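Putative membrane protein (Corynebacterium diphtheriae NCTC 13129, PDB 3C8I) is of unknown function but contributes, as the C-terminal part of a probably membrane-anchored protein, a DUF3239 domain built on an antiparallel beta sheet. Local coordinates at residues Leu16-Met20 against Val31-Val35; Val35-Val39 against Asp86-Ile91; Arg46-Thr51 against Asp137-Leu141; Thr69-Ala73 against Ile106-Glu110. All coordinates share one frame; numbering follows the deposited sequence.

Contact 1. Residues Leu16-Met20 against Val31-Val35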
# COMPACT_ATOMS: atom_id res chain seq x y z
N LEU B 16 23.25 -5.23 -1.23
CA LEU B 16 22.80 -6.51 -0.74
C LEU B 16 22.59 -6.44 0.75
O LEU B 16 23.43 -5.92 1.47
CB LEU B 16 23.82 -7.59 -1.06
CG LEU B 16 23.84 -8.03 -2.52
CD1 LEU B 16 25.05 -8.95 -2.75
CD2 LEU B 16 22.50 -8.70 -2.91
N VAL B 17 21.48 -7.00 1.21
CA VAL B 17 21.22 -7.19 2.62
C VAL B 17 20.92 -8.67 2.86
O VAL B 17 20.34 -9.33 2.00
CB VAL B 17 20.07 -6.26 3.13
CG1 VAL B 17 20.42 -4.79 2.90
CG2 VAL B 17 18.71 -6.58 2.48
N PRO B 18 21.32 -9.18 4.02
CA PRO B 18 20.85 -10.53 4.34
C PRO B 18 19.37 -10.53 4.74
O PRO B 18 18.90 -9.59 5.39
CB PRO B 18 21.71 -10.92 5.53
CG PRO B 18 22.06 -9.63 6.17
CD PRO B 18 22.15 -8.62 5.09
N ALA B 19 18.67 -11.57 4.32
CA ALA B 19 17.32 -11.86 4.81
C ALA B 19 17.21 -13.36 5.12
O ALA B 19 18.03 -14.17 4.65
CB ALA B 19 16.24 -11.39 3.79
N MET B 20 16.22 -13.72 5.92
CA MET B 20 16.07 -15.07 6.42
C MET B 20 14.61 -15.34 6.73
O MET B 20 13.89 -14.45 7.21
CB MET B 20 16.92 -15.21 7.70
CG MET B 20 17.08 -16.64 8.28
SD MET B 20 18.32 -16.68 9.63
CE MET B 20 19.73 -16.09 8.76
N VAL B 31 9.79 -13.02 6.16
CA VAL B 31 11.22 -12.89 6.04
C VAL B 31 11.63 -11.69 6.89
O VAL B 31 10.89 -10.71 7.03
CB VAL B 31 11.64 -12.78 4.56
CG1 VAL B 31 13.14 -12.71 4.42
CG2 VAL B 31 11.13 -13.99 3.76
N MET B 32 12.80 -11.80 7.52
CA MET B 32 13.41 -10.70 8.29
C MET B 32 14.70 -10.35 7.59
O MET B 32 15.46 -11.25 7.23
CB MET B 32 13.71 -11.16 9.73
CG MET B 32 14.32 -10.07 10.66
SD MET B 32 14.72 -10.65 12.37
CE MET B 32 13.08 -10.91 12.90
N ALA B 33 14.96 -9.06 7.41
CA ALA B 33 16.22 -8.58 6.83
C ALA B 33 16.96 -7.67 7.78
O ALA B 33 16.34 -6.99 8.59
CB ALA B 33 15.96 -7.83 5.48
N LEU B 34 18.29 -7.67 7.69
CA LEU B 34 19.15 -6.74 8.44
C LEU B 34 19.47 -5.54 7.53
O LEU B 34 20.15 -5.67 6.52
CB LEU B 34 20.44 -7.45 8.92
CG LEU B 34 21.40 -6.62 9.80
CD1 LEU B 34 20.85 -6.37 11.19
CD2 LEU B 34 22.79 -7.25 9.89
N VAL B 35 18.96 -4.37 7.91
CA VAL B 35 19.05 -3.17 7.09
C VAL B 35 19.70 -1.99 7.85
O VAL B 35 19.73 -1.93 9.10
CB VAL B 35 17.65 -2.75 6.54
CG1 VAL B 35 17.12 -3.77 5.52
CG2 VAL B 35 16.64 -2.49 7.65
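Ala19 and Ala33 face each other as a non-hydrogen-bonded pair at the tight part of this antiparallel contact, their CB atoms 4.0 Å apart. Val31 presses in beside them: with CG1 anti to its backbone N (chi1 -177°), the valine sends that methyl against Ala19, and Ala19 CB to Val31 CG1 is only 3.4 Å, closer than carbons usually pack. The next pair, Met20 and Met32, is hydrogen-bonded in both directions, Met20 N to Met32 O at 2.9 Å and Met32 N to Met20 O, also at 2.9 Å. Their side chains start from the sheet face opposite the alanines, and both thioethers lead away toward helix 115-124, where Met20 meets Ser122 and Met32 meets Leu121.

Packing is looser toward Val17, which is partly exposed. Its CG2 stands 4.3 Å from Ala33 CB, and its CG1 is equally far from Val35 CG1. Between the two ends, Leu34 N donates to Pro18 O at 3.1 Å, while the Pro18 and Leu34 side chains lie at an oblique angle, with Pro18 CG 3.9 Å from Leu34 CB.

The segments are facing parts of the two arms of the hairpin 16-24/29-36, in the middle of the sheet. Lacking an N-H, Pro18 cannot return the bond it receives from Leu34, so between these segments the Pro18-Leu34 pair has one amide bond, supplemented by apolar packing, whereas Met20 and Met32 bond reciprocally.

Contact 2. Residues Val35-Val39 against Asp86-Ile91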
# COMPACT_ATOMS: atom_id res chain seq x y z
N VAL B 35 18.96 -4.37 7.91
CA VAL B 35 19.05 -3.17 7.09
C VAL B 35 19.70 -1.99 7.85
O VAL B 35 19.73 -1.93 9.10
CB VAL B 35 17.65 -2.75 6.54
CG1 VAL B 35 17.12 -3.77 5.52
CG2 VAL B 35 16.64 -2.49 7.65
N ASN B 36 20.24 -1.06 7.08
CA ASN B 36 20.86 0.14 7.59
C ASN B 36 19.87 1.27 7.45
O ASN B 36 19.49 1.61 6.33
CB ASN B 36 22.12 0.44 6.78
CG ASN B 36 22.86 1.70 7.23
OD1 ASN B 36 22.51 2.34 8.23
ND2 ASN B 36 23.91 2.03 6.51
N THR B 37 19.46 1.87 8.56
CA THR B 37 18.48 2.96 8.50
C THR B 37 19.06 4.34 8.16
O THR B 37 18.29 5.31 8.00
CB THR B 37 17.60 3.06 9.76
OG1 THR B 37 18.39 3.49 10.87
CG2 THR B 37 16.97 1.75 10.09
N ASN B 38 20.38 4.46 8.05
CA ASN B 38 20.98 5.74 7.62
C ASN B 38 20.72 6.03 6.15
O ASN B 38 20.97 5.18 5.30
CB ASN B 38 22.51 5.76 7.84
CG ASN B 38 22.89 5.87 9.29
OD1 ASN B 38 22.13 6.39 10.11
ND2 ASN B 38 24.10 5.39 9.64
N VAL B 39 20.26 7.24 5.85
CA VAL B 39 20.12 7.64 4.45
C VAL B 39 21.50 7.73 3.77
O VAL B 39 21.65 7.29 2.64
CB VAL B 39 19.27 8.92 4.31
CG1 VAL B 39 19.29 9.41 2.86
CG2 VAL B 39 17.82 8.64 4.77
N ASP B 86 17.90 12.18 7.61
CA ASP B 86 19.05 11.28 7.75
C ASP B 86 18.68 9.81 8.06
O ASP B 86 19.57 8.95 7.99
CB ASP B 86 20.05 11.77 8.82
CG ASP B 86 20.39 13.25 8.69
OD1 ASP B 86 20.53 13.75 7.54
OD2 ASP B 86 20.53 13.90 9.75
N SER B 87 17.42 9.51 8.41
CA SER B 87 17.00 8.12 8.68
C SER B 87 15.79 7.67 7.87
O SER B 87 14.89 8.48 7.62
CB SER B 87 16.65 7.93 10.15
OG SER B 87 17.73 8.27 10.97
N TRP B 88 15.79 6.40 7.48
CA TRP B 88 14.59 5.71 6.96
C TRP B 88 13.79 5.19 8.13
O TRP B 88 14.35 4.62 9.06
CB TRP B 88 14.96 4.53 6.08
CG TRP B 88 15.91 4.82 4.97
CD1 TRP B 88 17.21 4.42 4.87
CD2 TRP B 88 15.61 5.53 3.77
NE1 TRP B 88 17.75 4.86 3.69
CE2 TRP B 88 16.78 5.56 3.00
CE3 TRP B 88 14.46 6.17 3.28
CZ2 TRP B 88 16.85 6.19 1.75
CZ3 TRP B 88 14.52 6.80 2.03
CH2 TRP B 88 15.71 6.80 1.29
N ASP B 89 12.48 5.44 8.12
CA ASP B 89 11.58 4.89 9.14
C ASP B 89 10.83 3.63 8.65
O ASP B 89 10.20 2.92 9.43
CB ASP B 89 10.61 5.97 9.65
CG ASP B 89 11.06 6.59 10.99
OD1 ASP B 89 12.21 6.32 11.43
OD2 ASP B 89 10.29 7.34 11.62
N GLN B 90 10.96 3.34 7.37
CA GLN B 90 10.37 2.16 6.75
C GLN B 90 11.29 1.73 5.63
O GLN B 90 11.78 2.58 4.90
CB GLN B 90 8.97 2.49 6.19
CG GLN B 90 8.18 1.27 5.65
CD GLN B 90 8.57 0.83 4.26
OE1 GLN B 90 8.41 -0.36 3.92
NE2 GLN B 90 9.07 1.73 3.46
N ILE B 91 11.53 0.42 5.50
CA ILE B 91 12.37 -0.13 4.42
C ILE B 91 11.75 -1.45 3.92
O ILE B 91 11.45 -2.32 4.74
CB ILE B 91 13.82 -0.43 4.92
CG1 ILE B 91 14.53 0.87 5.34
CG2 ILE B 91 14.62 -1.18 3.87
CD1 ILE B 91 15.91 0.66 5.97
O HOH W 1 19.40 6.05 11.11
O HOH W 2 20.24 4.80 1.82
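The indole of Trp88 carries Val39 on one face: methyl CG2 lies 3.9 Å from the centroid of the five-membered ring and 16° off its normal, a CH-pi contact. Val39 has CG1 anti to its backbone N (chi1 173°), which leaves CG2 beside that nitrogen and over the indole. At the ring edge, near its plane, Asn36 O approaches CD1, and a water lies in plane, accepting from Trp88 NE1 at 3.1 Å and donating to Val39 O.

The backbones run roughly antiparallel and are joined by a single bridge between Asn38 and Ser87. Trp88 N donates to Thr37 O at 2.8 Å, and Val39 N donates to Asp86 O at 2.8 Å. An Asx turn shapes the first segment: Asn36 OD1 accepts from Asn38 N at 3.0 Å, and the same oxygen also bonds Arg46 N. Farther along, the buried Val35 and Ile91 meet tip to tip, with Val35 CG2 3.6 Å from Ile91 CD1.

A second water ties Thr37 OG1, Asn38 OD1 and Ser87 OG together; Thr37 OG1 also bonds Glu140, and Ser87 OG bonds Asn84. Away from the valine-isoleucine pair, the contact therefore rests on main-chain bonds, bridging waters and one covered indole face, which fastens the loop after strand 29-36 to the start of strand 88-95 without continuous sheet pairing.

Contact 3. Residues Arg46-Thr51 against Asp137-Leu141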
# COMPACT_ATOMS: atom_id res chain seq x y z
N ARG B 46 23.48 2.11 10.96
CA ARG B 46 22.53 2.08 12.03
C ARG B 46 21.62 0.89 11.78
O ARG B 46 20.67 0.98 10.98
CB ARG B 46 21.76 3.39 12.06
CG ARG B 46 20.81 3.45 13.21
CD ARG B 46 20.58 4.89 13.67
NE ARG B 46 21.44 5.24 14.77
CZ ARG B 46 21.32 4.78 16.01
NH1 ARG B 46 20.35 3.90 16.33
NH2 ARG B 46 22.18 5.18 16.94
N TRP B 47 21.94 -0.23 12.41
CA TRP B 47 21.30 -1.49 12.04
C TRP B 47 19.88 -1.59 12.55
O TRP B 47 19.57 -1.12 13.63
CB TRP B 47 22.11 -2.69 12.53
CG TRP B 47 23.44 -2.85 11.87
CD1 TRP B 47 24.66 -2.82 12.48
CD2 TRP B 47 23.70 -3.06 10.47
NE1 TRP B 47 25.66 -3.00 11.55
CE2 TRP B 47 25.10 -3.15 10.31
CE3 TRP B 47 22.90 -3.18 9.34
CZ2 TRP B 47 25.70 -3.35 9.07
CZ3 TRP B 47 23.50 -3.39 8.11
CH2 TRP B 47 24.88 -3.48 7.99
N ALA B 48 19.04 -2.23 11.76
CA ALA B 48 17.66 -2.50 12.12
C ALA B 48 17.20 -3.81 11.46
O ALA B 48 17.83 -4.31 10.51
CB ALA B 48 16.75 -1.33 11.71
N LEU B 49 16.11 -4.33 11.99
CA LEU B 49 15.46 -5.52 11.46
C LEU B 49 14.18 -5.09 10.78
O LEU B 49 13.38 -4.34 11.35
CB LEU B 49 15.13 -6.49 12.61
CG LEU B 49 16.34 -6.85 13.48
CD1 LEU B 49 15.89 -7.56 14.76
CD2 LEU B 49 17.38 -7.68 12.65
N ALA B 50 13.98 -5.56 9.55
CA ALA B 50 12.78 -5.24 8.78
C ALA B 50 12.12 -6.54 8.37
O ALA B 50 12.78 -7.41 7.84
CB ALA B 50 13.16 -4.39 7.51
N THR B 51 10.82 -6.68 8.59
CA THR B 51 10.14 -7.88 8.18
C THR B 51 9.15 -7.66 7.05
O THR B 51 8.67 -6.55 6.81
CB THR B 51 9.40 -8.58 9.37
OG1 THR B 51 8.45 -7.68 9.94
CG2 THR B 51 10.41 -9.13 10.42
N ASP B 137 7.08 -2.29 10.85
CA ASP B 137 7.83 -3.55 10.77
C ASP B 137 9.35 -3.31 10.62
O ASP B 137 10.04 -3.95 9.83
CB ASP B 137 7.24 -4.43 9.66
CG ASP B 137 5.82 -4.93 10.01
OD1 ASP B 137 5.48 -4.95 11.22
OD2 ASP B 137 5.08 -5.33 9.08
N LEU B 138 9.84 -2.36 11.41
CA LEU B 138 11.24 -1.98 11.42
C LEU B 138 11.62 -1.70 12.87
O LEU B 138 11.01 -0.87 13.54
CB LEU B 138 11.48 -0.75 10.54
CG LEU B 138 12.92 -0.27 10.31
CD1 LEU B 138 13.68 -1.21 9.44
CD2 LEU B 138 12.92 1.15 9.65
N LEU B 139 12.61 -2.43 13.37
CA LEU B 139 13.06 -2.32 14.76
C LEU B 139 14.56 -2.05 14.76
O LEU B 139 15.33 -2.87 14.28
CB LEU B 139 12.78 -3.62 15.53
CG LEU B 139 13.09 -3.68 17.04
CD1 LEU B 139 12.05 -2.89 17.83
CD2 LEU B 139 13.18 -5.14 17.56
N GLU B 140 14.97 -0.91 15.29
CA GLU B 140 16.39 -0.62 15.38
C GLU B 140 17.03 -1.52 16.43
O GLU B 140 16.41 -1.83 17.45
CB GLU B 140 16.65 0.88 15.63
CG GLU B 140 16.50 1.68 14.31
CD GLU B 140 16.92 3.15 14.40
OE1 GLU B 140 17.18 3.64 15.52
OE2 GLU B 140 16.97 3.82 13.32
N LEU B 141 18.21 -2.03 16.11
CA LEU B 141 19.06 -2.70 17.09
C LEU B 141 19.83 -1.62 17.85
O LEU B 141 20.49 -1.92 18.84
CB LEU B 141 20.03 -3.68 16.44
CG LEU B 141 19.48 -4.84 15.59
CD1 LEU B 141 20.63 -5.69 15.07
CD2 LEU B 141 18.51 -5.68 16.39
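Asp137 leads the second segment, its CB 3.5 Å from Thr51 OG1 and its side chain crossing that of the threonine at about a right angle. Its carbonyl oxygen is the first main-chain anchor, accepting from Thr51 N at 3.1 Å. Leu138 follows on the side of Ala48 and Ala50. With CG anti to its backbone N (chi1 -174°), it sets CD1 between the two small residues, 3.8 Å from Ala48 CB and 3.8 Å from Ala50 CB, and it also packs on Val35 of strand 29-36, one strand further into the sheet.

Leu139 pairs with Leu49 on the other side of the sheet: Leu49 N reaches Leu139 O at 2.8 Å, and Leu139 N returns the bond to Leu49 O. Here strand 138-140, almost at the end of the chain, is added antiparallel to strand 47-54 and becomes an outermost strand of the sheet within this chain.

Glu140 turns back to the side of Ala48, against which its CG packs. The Glu140 and Arg46 side chains cross at about a right angle, their carboxylate and guanidinium planes 36° apart. The Arg46 NH1 to Glu140 OE1 salt bridge, at 3.3 Å, is weak as a hydrogen bond, and Glu140 OE2 has another partner in Thr37 OG1. At Leu141 the amide bonds Trp47 O, and CD2 lies 3.6 Å from Leu49 CD1 while the side chain rests on Thr120 and Asn124 of helix 115-124.

Contact 4. Residues Thr69-Ala73 against Ile106-Glu110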
# COMPACT_ATOMS: atom_id res chain seq x y z
N THR B 69 16.17 -20.48 6.75
CA THR B 69 16.69 -20.48 5.38
C THR B 69 17.18 -19.10 4.99
O THR B 69 16.44 -18.12 5.13
CB THR B 69 15.64 -20.93 4.33
OG1 THR B 69 15.32 -22.31 4.52
CG2 THR B 69 16.16 -20.72 2.92
N ARG B 70 18.40 -19.03 4.48
CA ARG B 70 18.97 -17.76 4.04
C ARG B 70 18.43 -17.30 2.68
O ARG B 70 18.29 -18.09 1.74
CB ARG B 70 20.47 -17.88 3.93
CG ARG B 70 21.20 -18.19 5.22
CD ARG B 70 22.71 -18.30 4.88
NE ARG B 70 23.56 -18.13 6.07
CZ ARG B 70 24.86 -17.82 6.03
NH1 ARG B 70 25.51 -17.63 4.87
NH2 ARG B 70 25.53 -17.68 7.17
N ILE B 71 18.13 -16.00 2.59
CA ILE B 71 17.56 -15.35 1.42
C ILE B 71 18.35 -14.07 1.16
O ILE B 71 18.11 -13.07 1.80
CB ILE B 71 16.06 -14.94 1.62
CG1 ILE B 71 15.16 -16.12 2.01
CG2 ILE B 71 15.51 -14.25 0.34
CD1 ILE B 71 15.10 -17.23 0.98
N PRO B 72 19.27 -14.08 0.19
CA PRO B 72 19.92 -12.84 -0.18
C PRO B 72 18.90 -11.83 -0.74
O PRO B 72 18.06 -12.20 -1.55
CB PRO B 72 20.91 -13.27 -1.27
CG PRO B 72 20.99 -14.71 -1.16
CD PRO B 72 19.74 -15.22 -0.60
N ALA B 73 19.01 -10.57 -0.33
CA ALA B 73 17.98 -9.57 -0.59
C ALA B 73 18.61 -8.23 -0.92
O ALA B 73 19.84 -8.05 -0.80
CB ALA B 73 17.03 -9.46 0.64
N ILE B 106 22.72 -15.98 -7.18
CA ILE B 106 22.08 -15.97 -5.87
C ILE B 106 23.04 -16.55 -4.83
O ILE B 106 23.16 -16.03 -3.72
CB ILE B 106 20.75 -16.77 -5.86
CG1 ILE B 106 19.70 -16.06 -6.73
CG2 ILE B 106 20.22 -16.92 -4.43
CD1 ILE B 106 18.50 -16.91 -7.05
N ALA B 107 23.74 -17.63 -5.20
CA ALA B 107 24.75 -18.25 -4.33
C ALA B 107 25.89 -17.28 -4.06
O ALA B 107 26.39 -17.18 -2.93
CB ALA B 107 25.29 -19.55 -4.95
N ARG B 108 26.30 -16.56 -5.09
CA ARG B 108 27.34 -15.55 -4.97
C ARG B 108 26.93 -14.45 -4.01
O ARG B 108 27.70 -14.08 -3.11
CB ARG B 108 27.62 -14.92 -6.32
CG ARG B 108 28.84 -14.02 -6.35
CD ARG B 108 30.09 -14.80 -6.82
NE ARG B 108 31.33 -14.02 -6.74
CZ ARG B 108 32.30 -14.19 -5.83
NH1 ARG B 108 32.22 -15.13 -4.89
NH2 ARG B 108 33.39 -13.42 -5.88
N ALA B 109 25.73 -13.90 -4.23
CA ALA B 109 25.12 -12.90 -3.36
C ALA B 109 25.23 -13.29 -1.90
O ALA B 109 25.58 -12.46 -1.08
CB ALA B 109 23.65 -12.70 -3.73
N GLU B 110 24.92 -14.55 -1.59
CA GLU B 110 24.91 -15.01 -0.20
C GLU B 110 26.31 -15.00 0.42
O GLU B 110 26.48 -14.59 1.56
CB GLU B 110 24.29 -16.41 -0.07
CG GLU B 110 24.35 -16.95 1.36
CD GLU B 110 23.74 -18.33 1.52
OE1 GLU B 110 22.66 -18.58 0.93
OE2 GLU B 110 24.35 -19.16 2.26
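Glu110 meets Arg70 because its CG lies anti to the backbone N (chi1 176°) and the chain stays extended beyond it, carrying the carboxylate off the helix toward the strand. Arg70 leaves the strand with CG anti to its carbonyl carbon and runs straight from CG to NE, and the two side chains cross at about a right angle. The salt bridge that results uses a single nitrogen: Arg70 NH1 is 3.2 Å from Glu110 OE2, which it meets from above the carboxylate plane. With the two charged planes 63° apart, this is not the flat, two-pronged pairing that a guanidinium and a carboxylate can form. Arg70 CD lies beside the same oxygen, also 3.2 Å from Glu110 OE2.

Two residues along, Pro72 is the apolar half of the contact. Its CB touches Ala109 CB at 3.7 Å, and its CG reaches both Ile106 CG2 at 4.0 Å and Glu110 CB at 3.9 Å. The same CG lies 3.6 Å from Ile106 O, the carbonyl that accepts the helical bond from Glu110 N. The proline thus sits against one turn of helix, facing the alanine.

Strand and helix segments run at 92° to each other, their axes 8.0 Å apart. Trp118 of helix 115-124 makes a cation-pi contact with Arg70 and, through NE1, a hydrogen bond to the backbone O of Glu110, while Ile71 and Ala73 continue the sheet to strand 16-24.

In the fold
From the N terminus, contact 1 closes first, folding strands 16-24 and 29-36 into a hairpin. Contact 2 opens where it ends, the two sharing Val35, and spans to Asp86-Ile91. Before contact 2 closes, contact 3 opens at Arg46-Thr51 and contact 4 at Thr69-Ala73, so contact 2 crosses both. Contact 4 closes at helix 103-112 and is nested inside the long loop that contact 3 completes at the C terminus. Strand 29-36 joins contact 1 to contact 3 through strand 47-54, and strand 16-24 joins it to contact 4 through strand 70-80. Contacts 2 and 4, their centres about 22 Å apart, lie on opposite sides of the chain's centre.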